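Local coordinates for protein fatty acid CoA ligase (PDB 6SQ8) that belongs to the ANL superfamily of AMP-binding enzymes, with an AMP-binding domain followed by a smaller C-terminal domain, and binds adenosine monophosphate, at residues A[438-443]-A[470-475]; A[403-408]-A[465-470]; A[390-395]-A[408-413]; A[344-349]-A[381-386]. All coordinates share one frame; numbering follows the deposited sequence.

Interaction 1: A[438-443]-A[470-475]; sequences AVCAAV and PRRVEF
V443 sends CG1 away from its backbone N (chi1 165°), whereas F475 swings its ring over beside its own backbone N (chi1 -63°), and the two side chains come to lie alongside each other, both extending in one direction. The valine methyl reaches the ring at its edge, with V443 CG1 3.8 Å from F475 CE1. Its other branch meets V473, on the partner strand, V443 CG2 standing 4.3 Å from V473 CG1. Farther back on the same face, A441 CB rests 3.9 Å from P470 CB; a small alanine lets the bulky proline ring come in close.

These strands run nearly parallel, with the axes of the short segments 16° apart, and they belong to a beta-alpha-beta unit whose connecting helix, 453-463, covers this apolar face. V473 touches R457, while F475 packs on P453 and L456. A441 serves both neighbours of V473, as in regular parallel pairing: its N donates to R472 O at 3.0 Å, and its O accepts from E474 N at 2.9 Å. V443 N then donates to E474 O at 2.8 Å. Nearer the N-terminal end of the two segments, V439 O takes the amide of R471 (R471 N to V439 O, 2.9 Å), a bond that P470, having no N-H, could not supply. Here too A438 CB sits over one face of the R471 guanidinium, which has D432 as a long, weak ion-pair partner.

The other face is polar at its outer side. R472 and E474 lean away from C440 and A442 and form a salt bridge along their own strand, R472 NH2 to E474 OE2 at 3.6 Å. F496 lies against C440, R472 and E474.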
loop_
_atom_site.group_PDB
_atom_site.type_symbol
_atom_site.label_atom_id
_atom_site.label_comp_id
_atom_site.label_asym_id
_atom_site.label_seq_id
_atom_site.Cartn_x
_atom_site.Cartn_y
_atom_site.Cartn_z
ATOM N N ALA A 438 4.676 29.663 -7.948
ATOM C CA ALA A 438 6.034 29.474 -8.415
ATOM C C ALA A 438 6.399 27.994 -8.294
ATOM O O ALA A 438 6.277 27.421 -7.223
ATOM C CB ALA A 438 6.980 30.337 -7.631
ATOM N N VAL A 439 6.865 27.418 -9.406
ATOM C CA VAL A 439 7.216 26.020 -9.484
ATOM C C VAL A 439 8.600 25.815 -8.859
ATOM O O VAL A 439 9.549 26.502 -9.209
ATOM C CB VAL A 439 7.180 25.554 -10.950
ATOM C CG1 VAL A 439 7.466 24.066 -11.074
ATOM C CG2 VAL A 439 5.853 25.914 -11.618
ATOM N N CYS A 440 8.693 24.874 -7.920
ATOM C CA CYS A 440 9.939 24.590 -7.210
ATOM C C CYS A 440 10.247 23.099 -7.298
ATOM O O CYS A 440 9.346 22.300 -7.291
ATOM C CB CYS A 440 9.836 24.990 -5.741
ATOM S SG CYS A 440 9.468 26.750 -5.540
ATOM N N ALA A 441 11.524 22.737 -7.369
ATOM C CA ALA A 441 11.908 21.362 -7.520
ATOM C C ALA A 441 13.029 21.041 -6.542
ATOM O O ALA A 441 14.071 21.672 -6.557
ATOM C CB ALA A 441 12.343 21.098 -8.935
ATOM N N ALA A 442 12.768 20.063 -5.681
ATOM C CA ALA A 442 13.774 19.398 -4.902
ATOM C C ALA A 442 14.240 18.175 -5.684
ATOM O O ALA A 442 13.421 17.363 -6.094
ATOM C CB ALA A 442 13.198 18.986 -3.581
ATOM N N VAL A 443 15.554 18.049 -5.868
ATOM C CA VAL A 443 16.126 17.070 -6.747
ATOM C C VAL A 443 17.168 16.275 -5.976
ATOM O O VAL A 443 17.977 16.823 -5.288
ATOM C CB VAL A 443 16.734 17.748 -7.984
ATOM C CG1 VAL A 443 17.649 16.811 -8.754
ATOM C CG2 VAL A 443 15.635 18.285 -8.897
ATOM N N PRO A 470 10.759 24.946 -13.343
ATOM C CA PRO A 470 10.972 25.342 -11.958
ATOM C C PRO A 470 11.871 26.579 -11.860
ATOM O O PRO A 470 12.945 26.580 -12.428
ATOM C CB PRO A 470 11.657 24.157 -11.263
ATOM C CG PRO A 470 11.858 23.104 -12.332
ATOM C CD PRO A 470 11.395 23.667 -13.662
ATOM N N ARG A 471 11.416 27.589 -11.110
ATOM C CA ARG A 471 12.203 28.767 -10.813
ATOM C C ARG A 471 13.347 28.399 -9.866
ATOM O O ARG A 471 14.469 28.776 -10.091
ATOM C CB ARG A 471 11.318 29.869 -10.206
ATOM C CG ARG A 471 12.075 31.125 -9.794
ATOM C CD ARG A 471 11.214 32.367 -9.915
ATOM N NE ARG A 471 10.802 32.883 -8.627
ATOM C CZ ARG A 471 9.846 33.775 -8.468
ATOM N NH1 ARG A 471 8.828 33.821 -9.319
ATOM N NH2 ARG A 471 9.922 34.629 -7.464
ATOM N N ARG A 472 13.028 27.677 -8.796
ATOM C CA ARG A 472 14.002 27.276 -7.779
ATOM C C ARG A 472 14.252 25.765 -7.914
ATOM O O ARG A 472 13.314 24.985 -8.070
ATOM C CB ARG A 472 13.521 27.643 -6.371
ATOM C CG ARG A 472 13.203 29.126 -6.175
ATOM C CD ARG A 472 13.661 29.772 -4.874
ATOM N NE ARG A 472 14.834 29.118 -4.283
ATOM C CZ ARG A 472 14.879 28.562 -3.066
ATOM N NH1 ARG A 472 14.076 29.013 -2.113
ATOM N NH2 ARG A 472 15.722 27.562 -2.824
ATOM N N VAL A 473 15.532 25.387 -7.893
ATOM C CA VAL A 473 15.976 24.016 -7.897
ATOM C C VAL A 473 16.924 23.818 -6.712
ATOM O O VAL A 473 17.948 24.463 -6.653
ATOM C CB VAL A 473 16.665 23.659 -9.226
ATOM C CG1 VAL A 473 17.264 22.255 -9.197
ATOM C CG2 VAL A 473 15.712 23.787 -10.399
ATOM N N GLU A 474 16.569 22.919 -5.793
ATOM C CA GLU A 474 17.346 22.622 -4.600
ATOM C C GLU A 474 17.806 21.165 -4.651
ATOM O O GLU A 474 16.978 20.276 -4.819
ATOM C CB GLU A 474 16.450 22.821 -3.384
ATOM C CG GLU A 474 16.488 24.239 -2.879
ATOM C CD GLU A 474 17.674 24.378 -1.944
ATOM O OE1 GLU A 474 17.834 23.492 -1.050
ATOM O OE2 GLU A 474 18.458 25.332 -2.138
ATOM N N PHE A 475 19.100 20.934 -4.445
ATOM C CA PHE A 475 19.627 19.587 -4.386
ATOM C C PHE A 475 19.607 19.105 -2.933
ATOM O O PHE A 475 20.077 19.781 -2.053
ATOM C CB PHE A 475 21.029 19.518 -5.004
ATOM C CG PHE A 475 21.096 19.867 -6.473
ATOM C CD1 PHE A 475 20.311 19.195 -7.391
ATOM C CD2 PHE A 475 21.917 20.878 -6.940
ATOM C CE1 PHE A 475 20.365 19.504 -8.742
ATOM C CE2 PHE A 475 21.960 21.198 -8.288
ATOM C CZ PHE A 475 21.186 20.508 -9.187
#

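Interaction 2: A[403-408]-A[465-470]; sequences EAYNVY and GDLHVP
V407 and H468 run past one another in opposing senses, the valine offering both methyls to one side of the imidazole. CG1 stands opposite the backbone N (chi1 162°) and lies above the CD2 corner of the ring, V407 CG1 to H468 CD2 3.7 Å, while CG2 is over the face. This second methyl makes a CH-pi contact: V407 CG2 is 4.0 Å from the centroid of the H468 ring and only 14° off the ring normal. A branched residue suits the place, since its two methyls can spread over one side of a flat ring. V407 CG2 also lies 4.3 Å from L467 CB.

L467 points toward the hairpin, and with CD1 extended away from CA (chi2 -178°) it reaches Y405 at the exposed end of the contact, L467 CD1 to Y405 CB 4.1 Å. N406, between the two inward-pointing residues, faces the other way. Its amide is held by Y408: N406 ND2 donates to Y408 OH at 3.1 Å, with the hydroxyl almost in the amide plane, which fixes the rotation of the asparagine.

H468 also rests on V460, R411 and V412, and L467 on V402. The arrangement is that of a two-stranded antiparallel hairpin, 400-402 with 405-407, packed against the turn that follows helix 453-463.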
loop_
_atom_site.group_PDB
_atom_site.type_symbol
_atom_site.label_atom_id
_atom_site.label_comp_id
_atom_site.label_asym_id
_atom_site.label_seq_id
_atom_site.Cartn_x
_atom_site.Cartn_y
_atom_site.Cartn_z
ATOM N N GLU A 403 -2.298 30.905 -13.284
ATOM C CA GLU A 403 -3.223 31.717 -14.066
ATOM C C GLU A 403 -4.160 30.820 -14.870
ATOM O O GLU A 403 -4.220 30.966 -16.091
ATOM C CB GLU A 403 -2.468 32.643 -15.028
ATOM C CG GLU A 403 -1.584 33.645 -14.324
ATOM C CD GLU A 403 -2.322 34.811 -13.685
ATOM O OE1 GLU A 403 -3.156 35.468 -14.377
ATOM O OE2 GLU A 403 -2.075 35.030 -12.488
ATOM N N ALA A 404 -4.874 29.909 -14.196
ATOM C CA ALA A 404 -5.934 29.106 -14.855
ATOM C C ALA A 404 -5.352 28.071 -15.838
ATOM O O ALA A 404 -6.036 27.650 -16.767
ATOM C CB ALA A 404 -6.911 30.021 -15.570
ATOM N N TYR A 405 -4.095 27.670 -15.627
ATOM C CA TYR A 405 -3.495 26.519 -16.318
ATOM C C TYR A 405 -2.999 25.532 -15.244
ATOM O O TYR A 405 -2.498 25.947 -14.203
ATOM C CB TYR A 405 -2.391 26.948 -17.295
ATOM C CG TYR A 405 -2.859 27.796 -18.458
ATOM C CD1 TYR A 405 -3.349 27.246 -19.626
ATOM C CD2 TYR A 405 -2.805 29.180 -18.391
ATOM C CE1 TYR A 405 -3.775 28.041 -20.685
ATOM C CE2 TYR A 405 -3.209 29.995 -19.442
ATOM C CZ TYR A 405 -3.720 29.423 -20.586
ATOM O OH TYR A 405 -4.154 30.228 -21.599
ATOM N N ASN A 406 -3.150 24.232 -15.523
ATOM C CA ASN A 406 -2.723 23.165 -14.639
ATOM C C ASN A 406 -1.312 22.699 -15.011
ATOM O O ASN A 406 -1.084 22.203 -16.110
ATOM C CB ASN A 406 -3.679 21.958 -14.645
ATOM C CG ASN A 406 -4.907 22.183 -13.799
ATOM O OD1 ASN A 406 -4.997 23.177 -13.072
ATOM N ND2 ASN A 406 -5.815 21.226 -13.825
ATOM N N VAL A 407 -0.393 22.830 -14.057
ATOM C CA VAL A 407 0.912 22.216 -14.162
ATOM C C VAL A 407 0.909 20.977 -13.268
ATOM O O VAL A 407 0.789 21.077 -12.049
ATOM C CB VAL A 407 2.015 23.212 -13.756
ATOM C CG1 VAL A 407 3.334 22.527 -13.427
ATOM C CG2 VAL A 407 2.225 24.265 -14.833
ATOM N N TYR A 408 1.031 19.800 -13.876
ATOM C CA TYR A 408 0.979 18.561 -13.106
ATOM C C TYR A 408 2.393 18.244 -12.646
ATOM O O TYR A 408 3.291 18.078 -13.462
ATOM C CB TYR A 408 0.344 17.445 -13.925
ATOM C CG TYR A 408 -1.067 17.772 -14.349
ATOM C CD1 TYR A 408 -2.084 17.883 -13.418
ATOM C CD2 TYR A 408 -1.365 18.059 -15.676
ATOM C CE1 TYR A 408 -3.373 18.235 -13.796
ATOM C CE2 TYR A 408 -2.647 18.398 -16.070
ATOM C CZ TYR A 408 -3.656 18.486 -15.128
ATOM O OH TYR A 408 -4.910 18.816 -15.534
ATOM N N GLY A 465 7.410 23.139 -21.677
ATOM C CA GLY A 465 7.096 24.533 -22.021
ATOM C C GLY A 465 7.433 25.451 -20.873
ATOM O O GLY A 465 7.889 24.959 -19.873
ATOM N N ASP A 466 7.243 26.765 -21.058
ATOM C CA ASP A 466 7.743 27.777 -20.127
ATOM C C ASP A 466 7.097 27.650 -18.741
ATOM O O ASP A 466 7.773 27.830 -17.753
ATOM C CB ASP A 466 7.527 29.198 -20.654
ATOM C CG ASP A 466 8.443 29.644 -21.795
ATOM O OD1 ASP A 466 9.686 29.436 -21.683
ATOM O OD2 ASP A 466 7.888 30.231 -22.783
ATOM N N LEU A 467 5.793 27.368 -18.673
ATOM C CA LEU A 467 5.058 27.437 -17.423
ATOM C C LEU A 467 5.529 26.363 -16.444
ATOM O O LEU A 467 5.467 26.574 -15.221
ATOM C CB LEU A 467 3.570 27.234 -17.698
ATOM C CG LEU A 467 2.834 28.372 -18.403
ATOM C CD1 LEU A 467 1.359 28.030 -18.547
ATOM C CD2 LEU A 467 2.963 29.671 -17.634
ATOM N N HIS A 468 5.987 25.227 -16.989
ATOM C CA HIS A 468 6.385 24.062 -16.187
ATOM C C HIS A 468 7.778 24.191 -15.576
ATOM O O HIS A 468 8.129 23.401 -14.721
ATOM C CB HIS A 468 6.325 22.788 -17.034
ATOM C CG HIS A 468 4.934 22.465 -17.461
ATOM N ND1 HIS A 468 4.326 23.125 -18.518
ATOM C CD2 HIS A 468 4.042 21.579 -16.980
ATOM C CE1 HIS A 468 3.121 22.636 -18.686
ATOM N NE2 HIS A 468 2.926 21.700 -17.741
ATOM N N VAL A 469 8.567 25.155 -16.049
ATOM C CA VAL A 469 9.957 25.273 -15.649
ATOM C C VAL A 469 10.025 25.702 -14.189
ATOM O O VAL A 469 9.431 26.704 -13.793
ATOM C CB VAL A 469 10.767 26.227 -16.549
ATOM C CG1 VAL A 469 12.202 26.334 -16.066
ATOM C CG2 VAL A 469 10.746 25.797 -18.014
ATOM N N PRO A 470 10.759 24.946 -13.343
ATOM C CA PRO A 470 10.972 25.342 -11.958
ATOM C C PRO A 470 11.871 26.579 -11.860
ATOM O O PRO A 470 12.945 26.580 -12.428
ATOM C CB PRO A 470 11.657 24.157 -11.263
ATOM C CG PRO A 470 11.858 23.104 -12.332
ATOM C CD PRO A 470 11.395 23.667 -13.662
#

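Interaction 3: A[390-395]-A[408-413]; sequences LHLTDR and YSRRVE. With AMP (adenosine monophosphate), chain G.
T393 and Y408 meet in the tight part of this contact, where the threonine hydroxyl lies over one face of the tyrosine ring, offset toward the rim, with T393 OG1 3.4 Å from Y408 CD1. OG1 sits between the backbone N and the carbonyl carbon (chi1 67°), which turns it to the tyrosine; V381 O is its weak hydrogen-bond partner. T393 O lies 3.2 Å from R410 CB and accepts a weak hydrogen bond from R410 N. D394 reaches the start of helix 409-418: S409 N donates to D394 OD2 at 2.7 Å, approaching from above the carboxylate plane. An aspartate fits here because a helix's N-terminal end offers unpaired amides and would probably favour a negative charge. T393 and D394 form a classic beta bulge opposite V381. R410, the most covered residue, runs beside L392, with L392 CB 3.7 Å from R410 NH1. The length of R410 carries its guanidinium to the ligand, where R410 NH2 donates to O2' of adenosine monophosphate at 2.7 Å, the oxygen lying at the group's edge and in its plane.

The looser side belongs to R411 and R395, both partly exposed and little covered. R395 approaches the same ribose, though its closest distance is doubtful. D380 and Q295 also bond the nucleotide, and the arrangement forms part of the AMP pocket of this ANL enzyme.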
loop_
_atom_site.group_PDB
_atom_site.type_symbol
_atom_site.label_atom_id
_atom_site.label_comp_id
_atom_site.label_asym_id
_atom_site.label_seq_id
_atom_site.Cartn_x
_atom_site.Cartn_y
_atom_site.Cartn_z
ATOM N N LEU A 390 -4.166 3.622 -17.860
ATOM C CA LEU A 390 -4.372 4.813 -17.089
ATOM C C LEU A 390 -3.002 5.413 -16.760
ATOM O O LEU A 390 -2.059 4.685 -16.398
ATOM C CB LEU A 390 -5.148 4.457 -15.820
ATOM C CG LEU A 390 -5.377 5.613 -14.843
ATOM C CD1 LEU A 390 -6.211 6.710 -15.479
ATOM C CD2 LEU A 390 -6.040 5.120 -13.576
ATOM N N HIS A 391 -2.905 6.743 -16.911
ATOM C CA HIS A 391 -1.724 7.507 -16.558
ATOM C C HIS A 391 -2.106 8.546 -15.493
ATOM O O HIS A 391 -2.990 9.374 -15.716
ATOM C CB HIS A 391 -1.168 8.221 -17.789
ATOM C CG HIS A 391 -0.455 7.351 -18.766
ATOM N ND1 HIS A 391 -1.122 6.571 -19.699
ATOM C CD2 HIS A 391 0.861 7.200 -19.025
ATOM C CE1 HIS A 391 -0.239 5.962 -20.472
ATOM N NE2 HIS A 391 0.986 6.326 -20.071
ATOM N N LEU A 392 -1.414 8.530 -14.352
ATOM C CA LEU A 392 -1.668 9.493 -13.310
ATOM C C LEU A 392 -0.722 10.682 -13.483
ATOM O O LEU A 392 0.483 10.490 -13.493
ATOM C CB LEU A 392 -1.433 8.851 -11.943
ATOM C CG LEU A 392 -2.336 7.655 -11.617
ATOM C CD1 LEU A 392 -2.060 7.129 -10.214
ATOM C CD2 LEU A 392 -3.819 7.981 -11.783
ATOM N N THR A 393 -1.287 11.901 -13.529
ATOM C CA THR A 393 -0.517 13.115 -13.641
ATOM C C THR A 393 -0.289 13.777 -12.279
ATOM O O THR A 393 0.648 14.571 -12.159
ATOM C CB THR A 393 -1.189 14.098 -14.604
ATOM O OG1 THR A 393 -2.425 14.534 -14.024
ATOM C CG2 THR A 393 -1.368 13.495 -15.981
ATOM N N ASP A 394 -1.121 13.469 -11.280
ATOM C CA ASP A 394 -0.980 14.109 -9.971
ATOM C C ASP A 394 -2.017 13.605 -8.956
ATOM O O ASP A 394 -3.119 13.221 -9.284
ATOM C CB ASP A 394 -1.167 15.629 -10.060
ATOM C CG ASP A 394 0.059 16.452 -9.696
ATOM O OD1 ASP A 394 0.870 15.972 -8.880
ATOM O OD2 ASP A 394 0.183 17.568 -10.226
ATOM N N ARG A 395 -1.630 13.675 -7.690
ATOM C CA ARG A 395 -2.549 13.830 -6.560
ATOM C C ARG A 395 -3.236 15.200 -6.721
ATOM O O ARG A 395 -2.597 16.171 -7.080
ATOM C CB ARG A 395 -1.681 13.714 -5.299
ATOM C CG ARG A 395 -2.308 13.092 -4.064
ATOM C CD ARG A 395 -3.223 11.897 -4.259
ATOM N NE ARG A 395 -4.104 11.810 -3.099
ATOM C CZ ARG A 395 -4.901 10.782 -2.823
ATOM N NH1 ARG A 395 -5.027 9.798 -3.692
ATOM N NH2 ARG A 395 -5.570 10.739 -1.682
ATOM N N TYR A 408 1.031 19.800 -13.876
ATOM C CA TYR A 408 0.979 18.561 -13.106
ATOM C C TYR A 408 2.393 18.244 -12.646
ATOM O O TYR A 408 3.291 18.078 -13.462
ATOM C CB TYR A 408 0.344 17.445 -13.925
ATOM C CG TYR A 408 -1.067 17.772 -14.349
ATOM C CD1 TYR A 408 -2.084 17.883 -13.418
ATOM C CD2 TYR A 408 -1.365 18.059 -15.676
ATOM C CE1 TYR A 408 -3.373 18.235 -13.796
ATOM C CE2 TYR A 408 -2.647 18.398 -16.070
ATOM C CZ TYR A 408 -3.656 18.486 -15.128
ATOM O OH TYR A 408 -4.910 18.816 -15.534
ATOM N N SER A 409 2.587 18.219 -11.331
ATOM C CA SER A 409 3.922 18.104 -10.774
ATOM C C SER A 409 4.613 16.802 -11.214
ATOM O O SER A 409 5.819 16.798 -11.352
ATOM C CB SER A 409 3.906 18.236 -9.285
ATOM O OG SER A 409 2.929 17.379 -8.735
ATOM N N ARG A 410 3.863 15.716 -11.435
ATOM C CA ARG A 410 4.496 14.436 -11.779
ATOM C C ARG A 410 5.081 14.501 -13.198
ATOM O O ARG A 410 6.120 13.918 -13.448
ATOM C CB ARG A 410 3.545 13.247 -11.592
ATOM C CG ARG A 410 3.349 12.876 -10.131
ATOM C CD ARG A 410 2.775 11.493 -9.886
ATOM N NE ARG A 410 1.885 11.495 -8.720
ATOM C CZ ARG A 410 1.015 10.538 -8.441
ATOM N NH1 ARG A 410 0.999 9.442 -9.179
ATOM N NH2 ARG A 410 0.171 10.661 -7.438
ATOM N N ARG A 411 4.439 15.237 -14.107
ATOM C CA ARG A 411 4.957 15.407 -15.457
ATOM C C ARG A 411 6.320 16.109 -15.383
ATOM O O ARG A 411 7.230 15.747 -16.121
ATOM C CB ARG A 411 3.996 16.183 -16.376
ATOM C CG ARG A 411 2.722 15.437 -16.756
ATOM C CD ARG A 411 2.235 15.424 -18.208
ATOM N NE ARG A 411 2.476 16.617 -19.021
ATOM C CZ ARG A 411 1.593 17.591 -19.271
ATOM N NH1 ARG A 411 0.350 17.524 -18.814
ATOM N NH2 ARG A 411 1.948 18.621 -20.024
ATOM N N VAL A 412 6.478 17.092 -14.477
ATOM C CA VAL A 412 7.720 17.841 -14.345
ATOM C C VAL A 412 8.818 16.945 -13.747
ATOM O O VAL A 412 9.984 17.015 -14.167
ATOM C CB VAL A 412 7.521 19.128 -13.519
ATOM C CG1 VAL A 412 8.813 19.941 -13.379
ATOM C CG2 VAL A 412 6.444 19.996 -14.134
ATOM N N GLU A 413 8.447 16.107 -12.772
ATOM C CA GLU A 413 9.369 15.169 -12.116
ATOM C C GLU A 413 9.884 14.124 -13.119
ATOM O O GLU A 413 11.068 13.790 -13.102
ATOM C CB GLU A 413 8.675 14.472 -10.943
ATOM C CG GLU A 413 8.368 15.399 -9.775
ATOM C CD GLU A 413 7.310 14.908 -8.790
ATOM O OE1 GLU A 413 6.843 13.741 -8.928
ATOM O OE2 GLU A 413 6.947 15.709 -7.902
HETATM P P AMP G . -3.355 6.445 0.283
HETATM O O1P AMP G . -4.047 5.114 0.312
HETATM O O2P AMP G . -4.297 7.657 0.280
HETATM O O3P AMP G . -2.260 6.500 1.327
HETATM O "O5'" AMP G . -2.575 6.419 -1.160
HETATM C "C5'" AMP G . -3.177 6.553 -2.464
HETATM C "C4'" AMP G . -2.334 7.401 -3.412
HETATM O "O4'" AMP G . -1.015 6.904 -3.584
HETATM C "C3'" AMP G . -2.900 7.408 -4.804
HETATM O "O3'" AMP G . -3.756 8.514 -4.847
HETATM C "C2'" AMP G . -1.724 7.519 -5.773
HETATM O "O2'" AMP G . -1.378 8.840 -6.250
HETATM C "C1'" AMP G . -0.575 6.962 -4.950
HETATM N N9 AMP G . -0.219 5.620 -5.483
HETATM C C8 AMP G . -0.464 4.410 -4.929
HETATM N N7 AMP G . 0.014 3.416 -5.725
HETATM C C5 AMP G . 0.569 4.002 -6.810
HETATM C C6 AMP G . 1.248 3.550 -8.049
HETATM N N6 AMP G . 1.455 2.251 -8.294
HETATM N N1 AMP G . 1.666 4.495 -8.912
HETATM C C2 AMP G . 1.468 5.822 -8.671
HETATM N N3 AMP G . 0.852 6.317 -7.574
HETATM C C4 AMP G . 0.403 5.461 -6.636
#

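Interaction 4: A[344-349]-A[381-386]; sequences GAVGEV and VGTFDE
V381 has the most surface buried in this contact, followed by T383 and then G382. V381 lies against V346, whose side chain crosses that of V381 at about a right angle, V346 CG1 to V381 CG1 3.5 Å. Valine suits the spot because it fills this apolar corner, which Y408 and L396 also line.

G382 forms a hydrogen-bonded antiparallel pair with G347: G347 N donates to G382 O at 3.1 Å, and G382 N to G347 O at 2.9 Å. Neither has a side chain, and with none at G382, V349 CG2 packs on the backbone, 3.9 Å from G382 N. The next pair, E348 with V381, is non-hydrogen-bonded. The axes of the short segments stand 92° apart, so regular pairing is brief.

T383 continues the contact by a different means. Its OG1 lies opposite the backbone N (chi1 -168°), directed at A345. T383 OG1 donates to A345 O at 2.5 Å, from 55° above the carbonyl plane, and T383 CB lies 4.0 Å from V346 CG2. Threonine thus supplies both a donor and a hydrocarbon surface, and beyond the paired glycines its side-chain hydroxyl takes over from the backbone amides.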
loop_
_atom_site.group_PDB
_atom_site.type_symbol
_atom_site.label_atom_id
_atom_site.label_comp_id
_atom_site.label_asym_id
_atom_site.label_seq_id
_atom_site.Cartn_x
_atom_site.Cartn_y
_atom_site.Cartn_z
ATOM N N GLY A 344 -7.993 10.733 -23.342
ATOM C CA GLY A 344 -6.908 11.682 -23.587
ATOM C C GLY A 344 -7.004 12.907 -22.693
ATOM O O GLY A 344 -5.992 13.539 -22.395
ATOM N N ALA A 345 -8.219 13.243 -22.245
ATOM C CA ALA A 345 -8.441 14.411 -21.396
ATOM C C ALA A 345 -7.977 14.115 -19.966
ATOM O O ALA A 345 -8.023 12.977 -19.528
ATOM C CB ALA A 345 -9.900 14.776 -21.444
ATOM N N VAL A 346 -7.543 15.157 -19.249
ATOM C CA VAL A 346 -7.073 14.997 -17.882
ATOM C C VAL A 346 -8.158 15.490 -16.926
ATOM O O VAL A 346 -8.708 16.573 -17.116
ATOM C CB VAL A 346 -5.733 15.717 -17.643
ATOM C CG1 VAL A 346 -5.230 15.563 -16.204
ATOM C CG2 VAL A 346 -4.683 15.227 -18.634
ATOM N N GLY A 347 -8.442 14.666 -15.912
ATOM C CA GLY A 347 -9.429 14.950 -14.874
ATOM C C GLY A 347 -9.283 14.001 -13.690
ATOM O O GLY A 347 -8.313 13.231 -13.632
ATOM N N GLU A 348 -10.248 14.067 -12.759
ATOM C CA GLU A 348 -10.250 13.272 -11.543
ATOM C C GLU A 348 -10.617 11.824 -11.865
ATOM O O GLU A 348 -11.562 11.567 -12.599
ATOM C CB GLU A 348 -11.267 13.780 -10.529
ATOM C CG GLU A 348 -10.968 15.151 -9.981
ATOM C CD GLU A 348 -12.014 15.627 -8.988
ATOM O OE1 GLU A 348 -12.239 14.903 -7.997
ATOM O OE2 GLU A 348 -12.609 16.695 -9.227
ATOM N N VAL A 349 -9.859 10.894 -11.273
ATOM C CA VAL A 349 -10.058 9.469 -11.432
ATOM C C VAL A 349 -11.123 9.026 -10.423
ATOM O O VAL A 349 -10.971 9.224 -9.215
ATOM C CB VAL A 349 -8.727 8.721 -11.242
ATOM C CG1 VAL A 349 -8.898 7.214 -11.314
ATOM C CG2 VAL A 349 -7.668 9.199 -12.238
ATOM N N VAL A 381 -5.585 12.446 -10.200
ATOM C CA VAL A 381 -5.884 13.074 -11.453
ATOM C C VAL A 381 -5.065 12.355 -12.535
ATOM O O VAL A 381 -3.920 11.977 -12.312
ATOM C CB VAL A 381 -5.560 14.576 -11.344
ATOM C CG1 VAL A 381 -5.288 15.220 -12.681
ATOM C CG2 VAL A 381 -6.661 15.317 -10.621
ATOM N N GLY A 382 -5.668 12.148 -13.707
ATOM C CA GLY A 382 -4.992 11.400 -14.763
ATOM C C GLY A 382 -5.801 11.293 -16.044
ATOM O O GLY A 382 -6.753 12.034 -16.259
ATOM N N THR A 383 -5.379 10.368 -16.908
ATOM C CA THR A 383 -5.980 10.189 -18.197
ATOM C C THR A 383 -5.600 8.822 -18.783
ATOM O O THR A 383 -4.590 8.224 -18.395
ATOM C CB THR A 383 -5.546 11.311 -19.149
ATOM O OG1 THR A 383 -6.382 11.238 -20.301
ATOM C CG2 THR A 383 -4.103 11.204 -19.590
ATOM N N PHE A 384 -6.407 8.376 -19.747
ATOM C CA PHE A 384 -6.194 7.144 -20.477
ATOM C C PHE A 384 -5.523 7.448 -21.818
ATOM O O PHE A 384 -5.791 8.489 -22.434
ATOM C CB PHE A 384 -7.517 6.416 -20.727
ATOM C CG PHE A 384 -8.097 5.714 -19.523
ATOM C CD1 PHE A 384 -7.749 4.402 -19.234
ATOM C CD2 PHE A 384 -8.997 6.363 -18.685
ATOM C CE1 PHE A 384 -8.276 3.766 -18.120
ATOM C CE2 PHE A 384 -9.516 5.720 -17.573
ATOM C CZ PHE A 384 -9.148 4.428 -17.284
ATOM N N ASP A 385 -4.676 6.507 -22.270
ATOM C CA ASP A 385 -4.009 6.603 -23.552
ATOM C C ASP A 385 -4.862 5.859 -24.592
ATOM O O ASP A 385 -5.921 5.354 -24.268
ATOM C CB ASP A 385 -2.556 6.133 -23.419
ATOM C CG ASP A 385 -2.369 4.655 -23.136
ATOM O OD1 ASP A 385 -3.300 3.904 -23.377
ATOM O OD2 ASP A 385 -1.283 4.273 -22.689
ATOM N N GLU A 386 -4.382 5.809 -25.840
ATOM C CA GLU A 386 -5.068 5.154 -26.966
ATOM C C GLU A 386 -5.335 3.664 -26.689
ATOM O O GLU A 386 -6.301 3.135 -27.210
ATOM C CB GLU A 386 -4.230 5.282 -28.239
ATOM C CG GLU A 386 -4.215 6.676 -28.840
ATOM C CD GLU A 386 -3.542 6.698 -30.211
ATOM O OE1 GLU A 386 -2.468 6.032 -30.365
ATOM O OE2 GLU A 386 -4.113 7.349 -31.133
#

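How the interactions relate
Interaction 3 is the buried contact and the one that reaches the nucleotide; interaction 2 lies at the surface, and interactions 1 and 4 are partly buried. Main-chain bonds dominate interactions 1 and 4, parallel in the first and antiparallel in the second, whereas interaction 2 is apolar packing and interaction 3 mixes carboxylate, arginine and ring contacts. Interactions 3 and 4 meet in neighbouring strands, 390-395 and 380-384, probably bonded from D394 O to V381 N and from H391 N to T383 O. Y408 is common to interactions 2 and 3 and touches V346 of interaction 4. P470 is shared by interactions 1 and 2, and V439 packs on 467-469.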